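Local coordinates for glycosylation Associate Protein 1 (Streptococcus agalactiae serotype V, PDB 6OYC) that probably acts in the accessory Sec system, as part of a complex with two partner proteins linked to glycosylation and secretion of bacterial surface glycoproteins, at residues Phe2-Ser7 against Lys46-Val51; Asp348-Phe353 against Lys403-Phe408; Gly164-Asp169 against Tyr182-Asp187; Leu21-Pro26 against Thr107-Leu112. One frame throughout, in Å; residues are numbered along the deposited sequence.

Contact 1. Residues Phe2-Ser7 against Lys46-Val51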
# COMPACT_ATOMS: atom_id res chain seq x y z
N PHE A 2 -6.06 16.62 15.11
CA PHE A 2 -4.85 15.88 14.78
C PHE A 2 -4.59 15.94 13.28
O PHE A 2 -5.45 15.55 12.48
CB PHE A 2 -4.96 14.42 15.23
CG PHE A 2 -5.05 14.26 16.72
CD1 PHE A 2 -3.90 14.12 17.48
CD2 PHE A 2 -6.28 14.26 17.35
CE1 PHE A 2 -3.98 13.98 18.86
CE2 PHE A 2 -6.37 14.11 18.72
CZ PHE A 2 -5.23 13.97 19.48
N HIS A 3 -3.39 16.40 12.91
CA HIS A 3 -2.98 16.51 11.51
C HIS A 3 -2.03 15.36 11.18
O HIS A 3 -0.93 15.29 11.74
CB HIS A 3 -2.31 17.86 11.26
CG HIS A 3 -3.07 19.02 11.81
ND1 HIS A 3 -3.83 19.84 11.03
CD2 HIS A 3 -3.19 19.47 13.08
CE1 HIS A 3 -4.39 20.77 11.79
NE2 HIS A 3 -4.02 20.57 13.04
N PHE A 4 -2.46 14.48 10.28
CA PHE A 4 -1.65 13.33 9.88
C PHE A 4 -0.87 13.70 8.63
O PHE A 4 -1.44 14.22 7.66
CB PHE A 4 -2.51 12.10 9.61
CG PHE A 4 -3.01 11.41 10.86
CD1 PHE A 4 -4.19 11.82 11.48
CD2 PHE A 4 -2.31 10.34 11.40
CE1 PHE A 4 -4.66 11.19 12.62
CE2 PHE A 4 -2.77 9.70 12.54
CZ PHE A 4 -3.95 10.12 13.15
N ILE A 5 0.43 13.43 8.63
CA ILE A 5 1.22 13.65 7.43
C ILE A 5 1.74 12.29 6.97
O ILE A 5 2.60 11.71 7.64
CB ILE A 5 2.38 14.63 7.67
CG1 ILE A 5 1.81 15.98 8.17
CG2 ILE A 5 3.21 14.77 6.41
CD1 ILE A 5 2.84 17.05 8.29
N PRO A 6 1.24 11.75 5.85
CA PRO A 6 1.64 10.42 5.39
C PRO A 6 2.95 10.46 4.62
O PRO A 6 3.48 11.52 4.29
CB PRO A 6 0.49 10.00 4.47
CG PRO A 6 0.07 11.30 3.84
CD PRO A 6 0.27 12.38 4.92
N SER A 7 3.45 9.27 4.31
CA SER A 7 4.60 9.07 3.42
C SER A 7 4.16 8.19 2.26
O SER A 7 4.49 7.00 2.21
CB SER A 7 5.80 8.43 4.15
OG SER A 7 6.38 9.37 5.04
N LYS A 46 -11.75 11.03 17.49
CA LYS A 46 -10.94 12.24 17.43
C LYS A 46 -11.16 12.98 16.11
O LYS A 46 -11.43 12.39 15.07
CB LYS A 46 -9.46 11.91 17.60
CG LYS A 46 -9.16 11.12 18.87
CD LYS A 46 -9.95 11.69 20.04
CE LYS A 46 -9.16 11.64 21.32
NZ LYS A 46 -9.64 10.59 22.25
N GLU A 47 -11.04 14.30 16.18
CA GLU A 47 -11.05 15.13 14.99
C GLU A 47 -9.67 15.05 14.34
O GLU A 47 -8.65 15.21 15.01
CB GLU A 47 -11.39 16.57 15.36
CG GLU A 47 -12.44 17.23 14.47
CD GLU A 47 -13.79 16.52 14.50
OE1 GLU A 47 -14.25 16.07 13.43
OE2 GLU A 47 -14.41 16.42 15.59
N SER A 48 -9.63 14.78 13.04
CA SER A 48 -8.34 14.65 12.40
C SER A 48 -8.44 15.00 10.92
O SER A 48 -9.52 14.99 10.34
CB SER A 48 -7.76 13.24 12.58
OG SER A 48 -8.64 12.29 12.06
N ARG A 49 -7.29 15.30 10.34
CA ARG A 49 -7.22 15.65 8.93
C ARG A 49 -5.90 15.14 8.37
O ARG A 49 -4.89 15.09 9.06
CB ARG A 49 -7.34 17.17 8.72
CG ARG A 49 -7.14 17.61 7.29
CD ARG A 49 -7.93 18.86 6.99
NE ARG A 49 -7.36 20.00 7.67
CZ ARG A 49 -8.03 20.82 8.47
NH1 ARG A 49 -9.33 20.64 8.70
NH2 ARG A 49 -7.38 21.82 9.05
N LEU A 50 -5.94 14.75 7.10
CA LEU A 50 -4.76 14.30 6.38
C LEU A 50 -4.12 15.47 5.64
O LEU A 50 -4.82 16.31 5.08
CB LEU A 50 -5.15 13.19 5.41
CG LEU A 50 -4.09 12.31 4.76
CD1 LEU A 50 -3.56 11.27 5.71
CD2 LEU A 50 -4.71 11.66 3.52
N VAL A 51 -2.79 15.53 5.67
CA VAL A 51 -2.04 16.62 5.05
C VAL A 51 -1.09 15.97 4.05
O VAL A 51 -0.05 15.42 4.44
CB VAL A 51 -1.28 17.48 6.07
CG1 VAL A 51 -0.51 18.58 5.37
CG2 VAL A 51 -2.22 18.06 7.15

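Contact 2. Residues Asp348-Phe353 against Lys403-Phe408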
# COMPACT_ATOMS: atom_id res chain seq x y z
N ASP A 348 -11.53 -32.57 3.06
CA ASP A 348 -12.05 -31.21 3.11
C ASP A 348 -10.96 -30.15 2.94
O ASP A 348 -11.28 -28.99 2.66
CB ASP A 348 -12.81 -30.99 4.42
CG ASP A 348 -14.16 -31.71 4.44
OD1 ASP A 348 -14.62 -32.15 3.36
OD2 ASP A 348 -14.75 -31.86 5.52
N ILE A 349 -9.68 -30.53 3.08
CA ILE A 349 -8.59 -29.58 2.91
C ILE A 349 -8.42 -29.25 1.44
O ILE A 349 -8.41 -30.15 0.58
CB ILE A 349 -7.29 -30.15 3.50
CG1 ILE A 349 -7.39 -30.22 5.03
CG2 ILE A 349 -6.11 -29.32 3.07
CD1 ILE A 349 -6.26 -30.99 5.66
N LYS A 350 -8.32 -27.96 1.14
CA LYS A 350 -7.97 -27.46 -0.18
C LYS A 350 -6.81 -26.49 -0.03
O LYS A 350 -6.67 -25.84 1.00
CB LYS A 350 -9.17 -26.78 -0.85
CG LYS A 350 -10.40 -27.68 -0.90
CD LYS A 350 -11.50 -27.07 -1.76
CE LYS A 350 -12.67 -28.03 -1.95
NZ LYS A 350 -13.80 -27.37 -2.68
N VAL A 351 -5.96 -26.40 -1.06
CA VAL A 351 -4.79 -25.53 -0.99
C VAL A 351 -4.86 -24.51 -2.12
O VAL A 351 -4.95 -24.87 -3.30
CB VAL A 351 -3.47 -26.32 -1.04
CG1 VAL A 351 -2.26 -25.35 -1.01
CG2 VAL A 351 -3.39 -27.32 0.12
N THR A 352 -4.82 -23.24 -1.76
CA THR A 352 -4.62 -22.16 -2.72
C THR A 352 -3.18 -21.69 -2.64
O THR A 352 -2.77 -21.09 -1.64
CB THR A 352 -5.56 -20.99 -2.47
OG1 THR A 352 -6.91 -21.44 -2.45
CG2 THR A 352 -5.37 -19.92 -3.55
N PHE A 353 -2.42 -21.94 -3.71
CA PHE A 353 -1.07 -21.39 -3.83
C PHE A 353 -1.13 -19.93 -4.25
O PHE A 353 -1.84 -19.56 -5.19
CB PHE A 353 -0.26 -22.19 -4.84
CG PHE A 353 -0.04 -23.61 -4.44
CD1 PHE A 353 0.69 -23.92 -3.30
CD2 PHE A 353 -0.62 -24.65 -5.17
CE1 PHE A 353 0.88 -25.23 -2.91
CE2 PHE A 353 -0.45 -25.97 -4.79
CZ PHE A 353 0.31 -26.27 -3.66
N LYS A 403 -12.91 -33.57 -9.05
CA LYS A 403 -12.38 -32.22 -9.18
C LYS A 403 -11.19 -31.96 -8.25
O LYS A 403 -11.09 -32.54 -7.16
CB LYS A 403 -13.46 -31.17 -8.94
CG LYS A 403 -13.49 -30.05 -9.99
CD LYS A 403 -14.36 -30.39 -11.20
CE LYS A 403 -14.08 -29.45 -12.37
NZ LYS A 403 -14.49 -28.05 -12.09
N THR A 404 -10.31 -31.07 -8.69
CA THR A 404 -9.03 -30.83 -8.01
C THR A 404 -9.23 -29.99 -6.76
O THR A 404 -10.18 -29.22 -6.65
CB THR A 404 -8.05 -30.12 -8.94
OG1 THR A 404 -6.78 -30.03 -8.29
CG2 THR A 404 -8.55 -28.73 -9.25
N ARG A 405 -8.32 -30.16 -5.81
CA ARG A 405 -8.30 -29.38 -4.59
C ARG A 405 -7.09 -28.45 -4.52
O ARG A 405 -6.78 -27.93 -3.44
CB ARG A 405 -8.34 -30.30 -3.37
CG ARG A 405 -9.22 -31.52 -3.60
CD ARG A 405 -10.18 -31.77 -2.45
NE ARG A 405 -9.49 -32.03 -1.19
CZ ARG A 405 -8.98 -33.21 -0.83
NH1 ARG A 405 -9.06 -34.26 -1.64
NH2 ARG A 405 -8.37 -33.32 0.36
N LEU A 406 -6.39 -28.26 -5.63
CA LEU A 406 -5.28 -27.32 -5.72
C LEU A 406 -5.64 -26.19 -6.68
O LEU A 406 -6.21 -26.43 -7.75
CB LEU A 406 -4.00 -27.99 -6.22
CG LEU A 406 -3.45 -29.16 -5.42
CD1 LEU A 406 -2.15 -29.66 -6.04
CD2 LEU A 406 -3.26 -28.70 -3.99
N SER A 407 -5.26 -24.97 -6.31
CA SER A 407 -5.34 -23.86 -7.25
C SER A 407 -4.14 -22.94 -7.05
O SER A 407 -3.39 -23.04 -6.07
CB SER A 407 -6.65 -23.06 -7.11
OG SER A 407 -6.87 -22.67 -5.77
N PHE A 408 -3.96 -22.05 -8.02
CA PHE A 408 -2.88 -21.08 -8.02
C PHE A 408 -3.49 -19.73 -8.32
O PHE A 408 -4.23 -19.58 -9.30
CB PHE A 408 -1.83 -21.46 -9.07
CG PHE A 408 -0.67 -20.51 -9.15
CD1 PHE A 408 -0.72 -19.38 -9.98
CD2 PHE A 408 0.48 -20.75 -8.41
CE1 PHE A 408 0.35 -18.51 -10.05
CE2 PHE A 408 1.56 -19.88 -8.49
CZ PHE A 408 1.50 -18.76 -9.31

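Contact 3. Residues Gly164-Asp169 against Tyr182-Asp187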
# COMPACT_ATOMS: atom_id res chain seq x y z
N GLY A 164 14.37 11.73 -23.17
CA GLY A 164 13.40 11.26 -22.20
C GLY A 164 12.44 12.31 -21.68
O GLY A 164 11.96 13.19 -22.42
N GLU A 165 12.14 12.22 -20.39
CA GLU A 165 11.32 13.23 -19.73
C GLU A 165 11.92 14.61 -19.90
O GLU A 165 13.13 14.81 -19.74
CB GLU A 165 11.16 12.88 -18.25
CG GLU A 165 10.39 11.57 -18.04
CD GLU A 165 10.14 11.25 -16.59
OE1 GLU A 165 10.96 11.63 -15.73
OE2 GLU A 165 9.11 10.61 -16.29
N ALA A 166 11.08 15.57 -20.27
CA ALA A 166 11.50 16.95 -20.42
C ALA A 166 10.92 17.83 -19.31
O ALA A 166 11.68 18.38 -18.51
CB ALA A 166 11.10 17.45 -21.82
N TYR A 167 9.59 17.95 -19.21
CA TYR A 167 8.95 18.74 -18.16
C TYR A 167 7.48 18.35 -18.04
O TYR A 167 6.90 17.71 -18.93
CB TYR A 167 9.07 20.25 -18.45
CG TYR A 167 8.54 20.63 -19.82
CD1 TYR A 167 7.19 20.86 -20.04
CD2 TYR A 167 9.39 20.74 -20.90
CE1 TYR A 167 6.71 21.19 -21.28
CE2 TYR A 167 8.91 21.07 -22.16
CZ TYR A 167 7.58 21.29 -22.34
OH TYR A 167 7.12 21.62 -23.59
N GLN A 168 6.87 18.80 -16.95
CA GLN A 168 5.49 18.47 -16.61
C GLN A 168 4.71 19.76 -16.37
O GLN A 168 5.10 20.57 -15.52
CB GLN A 168 5.43 17.57 -15.37
CG GLN A 168 4.07 16.93 -15.18
CD GLN A 168 4.17 15.46 -14.75
OE1 GLN A 168 5.23 15.00 -14.30
NE2 GLN A 168 3.07 14.73 -14.88
N ASP A 169 3.62 19.94 -17.10
CA ASP A 169 2.72 21.07 -16.91
C ASP A 169 1.56 20.66 -16.02
O ASP A 169 0.81 19.74 -16.36
CB ASP A 169 2.22 21.59 -18.26
CG ASP A 169 3.30 22.28 -19.04
OD1 ASP A 169 4.42 22.39 -18.49
OD2 ASP A 169 3.05 22.72 -20.19
N TYR A 182 10.43 21.09 -14.57
CA TYR A 182 11.38 20.48 -15.48
C TYR A 182 11.91 19.17 -14.91
O TYR A 182 11.97 18.98 -13.69
CB TYR A 182 12.52 21.46 -15.81
CG TYR A 182 12.08 22.52 -16.82
CD1 TYR A 182 11.35 23.63 -16.42
CD2 TYR A 182 12.37 22.37 -18.18
CE1 TYR A 182 10.93 24.59 -17.34
CE2 TYR A 182 11.96 23.32 -19.11
CZ TYR A 182 11.23 24.43 -18.68
OH TYR A 182 10.81 25.37 -19.60
N LEU A 183 12.29 18.25 -15.82
CA LEU A 183 12.57 16.85 -15.49
C LEU A 183 13.88 16.35 -16.09
O LEU A 183 14.06 15.15 -16.24
CB LEU A 183 11.42 15.95 -15.95
CG LEU A 183 10.02 16.24 -15.41
CD1 LEU A 183 8.98 15.33 -16.06
CD2 LEU A 183 9.98 16.13 -13.87
N ARG A 184 14.79 17.24 -16.47
CA ARG A 184 16.03 16.82 -17.09
C ARG A 184 17.14 16.69 -16.06
O ARG A 184 17.04 17.20 -14.95
CB ARG A 184 16.45 17.81 -18.17
CG ARG A 184 15.53 17.78 -19.36
CD ARG A 184 15.38 19.16 -19.96
NE ARG A 184 14.72 19.13 -21.26
CZ ARG A 184 14.14 20.19 -21.79
NH1 ARG A 184 14.14 21.35 -21.14
NH2 ARG A 184 13.55 20.10 -22.98
N GLU A 185 18.20 15.99 -16.44
CA GLU A 185 19.39 15.96 -15.60
C GLU A 185 19.91 17.38 -15.39
O GLU A 185 20.07 18.15 -16.34
CB GLU A 185 20.47 15.09 -16.24
CG GLU A 185 21.82 15.18 -15.53
CD GLU A 185 22.02 14.09 -14.48
OE1 GLU A 185 22.56 14.38 -13.40
OE2 GLU A 185 21.62 12.92 -14.75
N GLY A 186 20.14 17.74 -14.13
CA GLY A 186 20.61 19.06 -13.79
C GLY A 186 19.58 20.16 -13.85
O GLY A 186 19.93 21.33 -13.60
N ASP A 187 18.31 19.85 -14.17
CA ASP A 187 17.28 20.89 -14.23
C ASP A 187 15.94 20.28 -13.81
O ASP A 187 15.22 19.69 -14.62
CB ASP A 187 17.18 21.52 -15.61
CG ASP A 187 16.25 22.72 -15.61
OD1 ASP A 187 15.79 23.11 -14.51
OD2 ASP A 187 15.96 23.25 -16.69

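Contact 4. Residues Leu21-Pro26 against Thr107-Leu112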
# COMPACT_ATOMS: atom_id res chain seq x y z
N LEU A 21 0.35 0.83 -12.16
CA LEU A 21 -0.53 0.16 -13.12
C LEU A 21 -1.35 -0.92 -12.41
O LEU A 21 -0.84 -1.63 -11.53
CB LEU A 21 0.30 -0.46 -14.25
CG LEU A 21 1.29 0.52 -14.88
CD1 LEU A 21 2.11 -0.18 -15.98
CD2 LEU A 21 0.54 1.72 -15.43
N TRP A 22 -2.61 -1.06 -12.82
CA TRP A 22 -3.52 -1.94 -12.10
C TRP A 22 -3.03 -3.38 -12.07
O TRP A 22 -3.35 -4.13 -11.14
CB TRP A 22 -4.92 -1.87 -12.71
CG TRP A 22 -5.14 -2.62 -14.02
CD1 TRP A 22 -5.23 -2.07 -15.27
CD2 TRP A 22 -5.37 -4.04 -14.19
NE1 TRP A 22 -5.47 -3.04 -16.20
CE2 TRP A 22 -5.56 -4.26 -15.57
CE3 TRP A 22 -5.42 -5.13 -13.32
CZ2 TRP A 22 -5.81 -5.53 -16.10
CZ3 TRP A 22 -5.67 -6.39 -13.84
CH2 TRP A 22 -5.86 -6.59 -15.22
N TYR A 23 -2.25 -3.78 -13.06
CA TYR A 23 -1.77 -5.15 -13.17
C TYR A 23 -0.33 -5.30 -12.71
O TYR A 23 0.29 -6.33 -12.98
CB TYR A 23 -1.89 -5.62 -14.62
CG TYR A 23 -1.23 -4.68 -15.63
CD1 TYR A 23 0.13 -4.77 -15.92
CD2 TYR A 23 -1.97 -3.69 -16.28
CE1 TYR A 23 0.73 -3.91 -16.85
CE2 TYR A 23 -1.39 -2.83 -17.21
CZ TYR A 23 -0.04 -2.94 -17.50
OH TYR A 23 0.54 -2.09 -18.41
N PHE A 24 0.24 -4.28 -12.06
CA PHE A 24 1.67 -4.29 -11.77
C PHE A 24 1.95 -3.56 -10.46
O PHE A 24 2.88 -2.76 -10.36
CB PHE A 24 2.47 -3.67 -12.92
CG PHE A 24 3.81 -4.29 -13.13
CD1 PHE A 24 3.96 -5.67 -13.19
CD2 PHE A 24 4.94 -3.49 -13.25
CE1 PHE A 24 5.20 -6.25 -13.39
CE2 PHE A 24 6.19 -4.07 -13.45
CZ PHE A 24 6.32 -5.45 -13.51
N LYS A 25 1.14 -3.81 -9.44
CA LYS A 25 1.30 -3.10 -8.18
C LYS A 25 2.56 -3.57 -7.44
O LYS A 25 2.77 -4.77 -7.31
CB LYS A 25 0.07 -3.30 -7.30
CG LYS A 25 0.13 -2.63 -5.93
CD LYS A 25 -0.97 -3.22 -5.03
CE LYS A 25 -0.67 -3.07 -3.55
NZ LYS A 25 0.63 -3.69 -3.16
N PRO A 26 3.42 -2.66 -6.98
CA PRO A 26 4.51 -3.07 -6.07
C PRO A 26 3.95 -3.56 -4.75
O PRO A 26 2.92 -3.06 -4.26
CB PRO A 26 5.33 -1.78 -5.88
CG PRO A 26 4.81 -0.80 -6.87
CD PRO A 26 3.40 -1.20 -7.19
N THR A 107 -6.62 -5.10 -25.40
CA THR A 107 -5.80 -6.23 -24.95
C THR A 107 -6.34 -6.66 -23.59
O THR A 107 -7.24 -6.00 -23.05
CB THR A 107 -4.31 -5.85 -24.87
OG1 THR A 107 -4.01 -5.31 -23.57
CG2 THR A 107 -3.96 -4.82 -25.96
N PRO A 108 -5.83 -7.75 -23.00
CA PRO A 108 -6.25 -8.08 -21.63
C PRO A 108 -5.81 -7.07 -20.58
O PRO A 108 -6.16 -7.24 -19.41
CB PRO A 108 -5.59 -9.45 -21.39
CG PRO A 108 -5.41 -10.03 -22.74
CD PRO A 108 -5.12 -8.86 -23.65
N PHE A 109 -5.06 -6.02 -20.93
CA PHE A 109 -4.50 -5.15 -19.90
C PHE A 109 -4.70 -3.65 -20.19
O PHE A 109 -4.86 -2.87 -19.26
CB PHE A 109 -3.02 -5.47 -19.71
CG PHE A 109 -2.76 -6.90 -19.26
CD1 PHE A 109 -2.98 -7.29 -17.93
CD2 PHE A 109 -2.33 -7.86 -20.17
CE1 PHE A 109 -2.76 -8.62 -17.52
CE2 PHE A 109 -2.09 -9.19 -19.76
CZ PHE A 109 -2.31 -9.57 -18.44
N ILE A 110 -4.68 -3.25 -21.47
CA ILE A 110 -4.78 -1.85 -21.88
C ILE A 110 -5.56 -1.78 -23.19
O ILE A 110 -5.88 -2.80 -23.80
CB ILE A 110 -3.40 -1.19 -22.07
CG1 ILE A 110 -2.69 -1.83 -23.27
CG2 ILE A 110 -2.54 -1.27 -20.78
CD1 ILE A 110 -1.43 -1.13 -23.65
N VAL A 111 -5.78 -0.56 -23.68
CA VAL A 111 -6.34 -0.32 -25.01
C VAL A 111 -5.29 0.38 -25.86
O VAL A 111 -4.65 1.34 -25.42
CB VAL A 111 -7.64 0.50 -24.96
CG1 VAL A 111 -8.09 0.82 -26.35
CG2 VAL A 111 -8.75 -0.30 -24.25
N LEU A 112 -5.08 -0.13 -27.08
CA LEU A 112 -4.26 0.54 -28.08
C LEU A 112 -5.13 1.39 -29.00
O LEU A 112 -6.11 0.89 -29.57
CB LEU A 112 -3.47 -0.48 -28.89
CG LEU A 112 -2.53 -1.30 -28.00
CD1 LEU A 112 -1.96 -2.51 -28.76
CD2 LEU A 112 -1.42 -0.40 -27.44

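Contact 1. Residues Phe2-Ser7 against Lys46-Val51
Phe2 and Phe4 hold strand 2-5 against 48-51 through both backbone and rings. Four backbone hydrogen bonds join the two: Phe2 N to Glu47 O, Arg49 N to Phe2 O, Phe4 N to Arg49 O and Val51 N to Phe4 O. The third is the straightest, 2.8 Å between Phe4 N and Arg49 O with 171° at the hydrogen. Three CA-H...O contacts fill in between, the shortest being Ser48 CA to Phe2 O at 3.0 Å.

On the face carrying Phe2, Phe4 and Leu50, Ser48 CB lies 3.7 Å from Phe4 CE1, at the ring edge. The Phe2 ring has Glu47 O at its edge and runs beside Lys46, whose CB is 4.0 Å from Phe2 CE2. Leu50 CD1 reaches both Phe4 CB and the ring of Pro6. On the other face Arg49 CG is anti to the backbone N (chi1 174°) and the chain bends at chi3, bringing the guanidinium alongside His3, the two planes 73° apart and Arg49 NH2 4.2 Å from His3 CE1 at the imidazole edge.

Tyr219 OH positions this pair, bonding to both His3 ND1 and Arg49 NE, while Asp228 takes His3 NE2. A glycerol, probably from the crystallisation liquor, lies about 3 Å from the Arg49 side chain. Phe41 meets the rings of Phe2 and Phe4 edge-to-face, and strand 229-233 flanks 2-5 on its other edge. Helix 33-43 links strand 2-5 to its parallel neighbour 48-52, a beta-alpha-beta crossover in a Rossmann-like sheet consistent with the GT-B clan.

Contact 2. Residues Asp348-Phe353 against Lys403-Phe408
Arg405 grips the Ile349 carbonyl with its guanidinium. Bent at chi2 and chi3 (-132° and -62°), the arginine chain folds back so that the carbonyl oxygen lies nearly in the guanidinium plane. NE gives the stronger bond, 2.8 Å to Ile349 O, and NH2 a weak second one to the same oxygen; NH2 also bonds to Met343 O of helix 329-344.

Backbone bonds carry the pairing onward: Val351 N to Arg405 O, with 170° at the hydrogen, then Ser407 N to Val351 O and Phe353 N to Ser407 O. They pair 349-353 in parallel with 406-408, an outermost strand of the six-stranded parallel sheet, which is consistent with the second Rossmann-like domain of a GT-B-type fold.

The apolar contacts lie on the face of Val351, Phe353, Leu406 and Phe408. Leu406 CD2 comes 3.8 Å from Val351 CB and 4.0 Å from Phe353 CE2, while Phe408 CD2 lies 3.9 Å from Phe353 CB. Helix 360-375 covers this face, Leu370 touching both phenylalanines. On the opposite face Ser407 OG sits 3.5 Å from Thr352 OG1, which is hydrogen-bonded to Glu319 and, weakly, to Arg420.

Contact 3. Residues Gly164-Asp169 against Tyr182-Asp187
With chi1 at 54°, Tyr167 places CG between its backbone N and carbonyl carbon, and the ring rises beside that of Tyr182, whose own CG lies next to its backbone N (chi1 -78°). From paired positions on the same face of the sheet the two side chains run side by side. Tyr167 CB sits over one face of the Tyr182 ring, 4.2 Å from its centroid and displaced toward the rim, a CH-pi contact. The ring planes are inclined at 51°, with Tyr167 CD2 4.1 Å from Tyr182 CE2. Arg180 adds a cation-pi partner to Tyr167, and His189 stacks on Tyr182.

Tyr167 and Tyr182 form an antiparallel non-hydrogen-bonded pair between adjacent strands of the long meandering antiparallel sheet. At this point strand 164-171 contains a classic beta bulge, Ala166 and Tyr167 both facing Tyr159 of the preceding strand. Beyond the pair the chain departs into a type II turn, Arg184 to Asp187.

Leu183 N still bonds to Ala166 O at 2.8 Å, approaching from above the carbonyl plane. The Leu183 side chain packs across the backbone at Tyr167, its CG 3.9 Å from Tyr167 CA, and its CB lies 3.8 Å from Glu165 CB. Ala166 O lies over one face of the Arg184 guanidinium, and the Ala166 methyl carbon CB is 3.8 Å from Arg184 NH2, the nitrogen that forms a salt bridge with Asp161.

Contact 4. Residues Leu21-Pro26 against Thr107-Leu112
The Tyr23 ring receives Phe109 over one face, with Phe109 CB 4.3 Å from its centroid as a CH-pi contact and the edge of the Phe109 ring turned toward it. This edge-to-face pair has planes at 60° and centroids 5.3 Å apart. Leu21 CB lies over the opposite face of the tyrosine, and Trp22 NE1 is at its edge. The indole of Trp22 has Tyr23 CB over a face and Pro108 O at its edge, in plane.

Together Trp22, Tyr23 and Phe109 form an aromatic cluster between a type I turn, Leu21 to Phe24, and the hairpin loop joining strands 103-106 and 111-115 at one end of the long antiparallel sheet. The turn belongs to the segment between strand 2-5 and helix 33-43, and this surface contact connects it to the sheet.

The six-membered ring of the indole and the Phe109 ring are near parallel, 29° apart, but slid so far that they barely overlap; their approach is through Trp22 CZ2, 3.8 Å from Phe109 CD1. CG of Trp22 and CG of Tyr23 both sit between the backbone N and carbonyl carbon, which sends the two rings toward the loop.

Thr107 OG1 accepts from Phe109 N, an ST turn, and from Ile110 N, which makes it an ST motif. Ile110 CG2 packs 4.0 Å from Tyr23 OH, a hydroxyl that is hydrogen-bonded to Gln124 of strand 118-125. The indole N-H completes the contact: Trp22 NE1 lies 3.1 Å from Phe109 O, in the carbonyl plane and on a lone pair.

How the contacts relate
Contacts 1 and 2 belong to two separate parallel sheets, their centres 43 Å apart on opposite sides of the chain's centre; each joins neighbouring strands of one of the two Rossmann-like domains suggested by the GT-B clan. Contacts 3 and 4 both reach the antiparallel sheet, contact 4 near its first strands and contact 3 farther across it, with centres 26 Å apart. Residues 21-26 of contact 4 follow strand 2-5 of contact 1 in the chain, and the segments of these two contacts alternate in sequence, yet their nearest atoms remain about 12 Å apart. Contact 4 comes about 13 Å from contact 2, nearest atoms. The glycerol lies at contact 1, where no functional site is established.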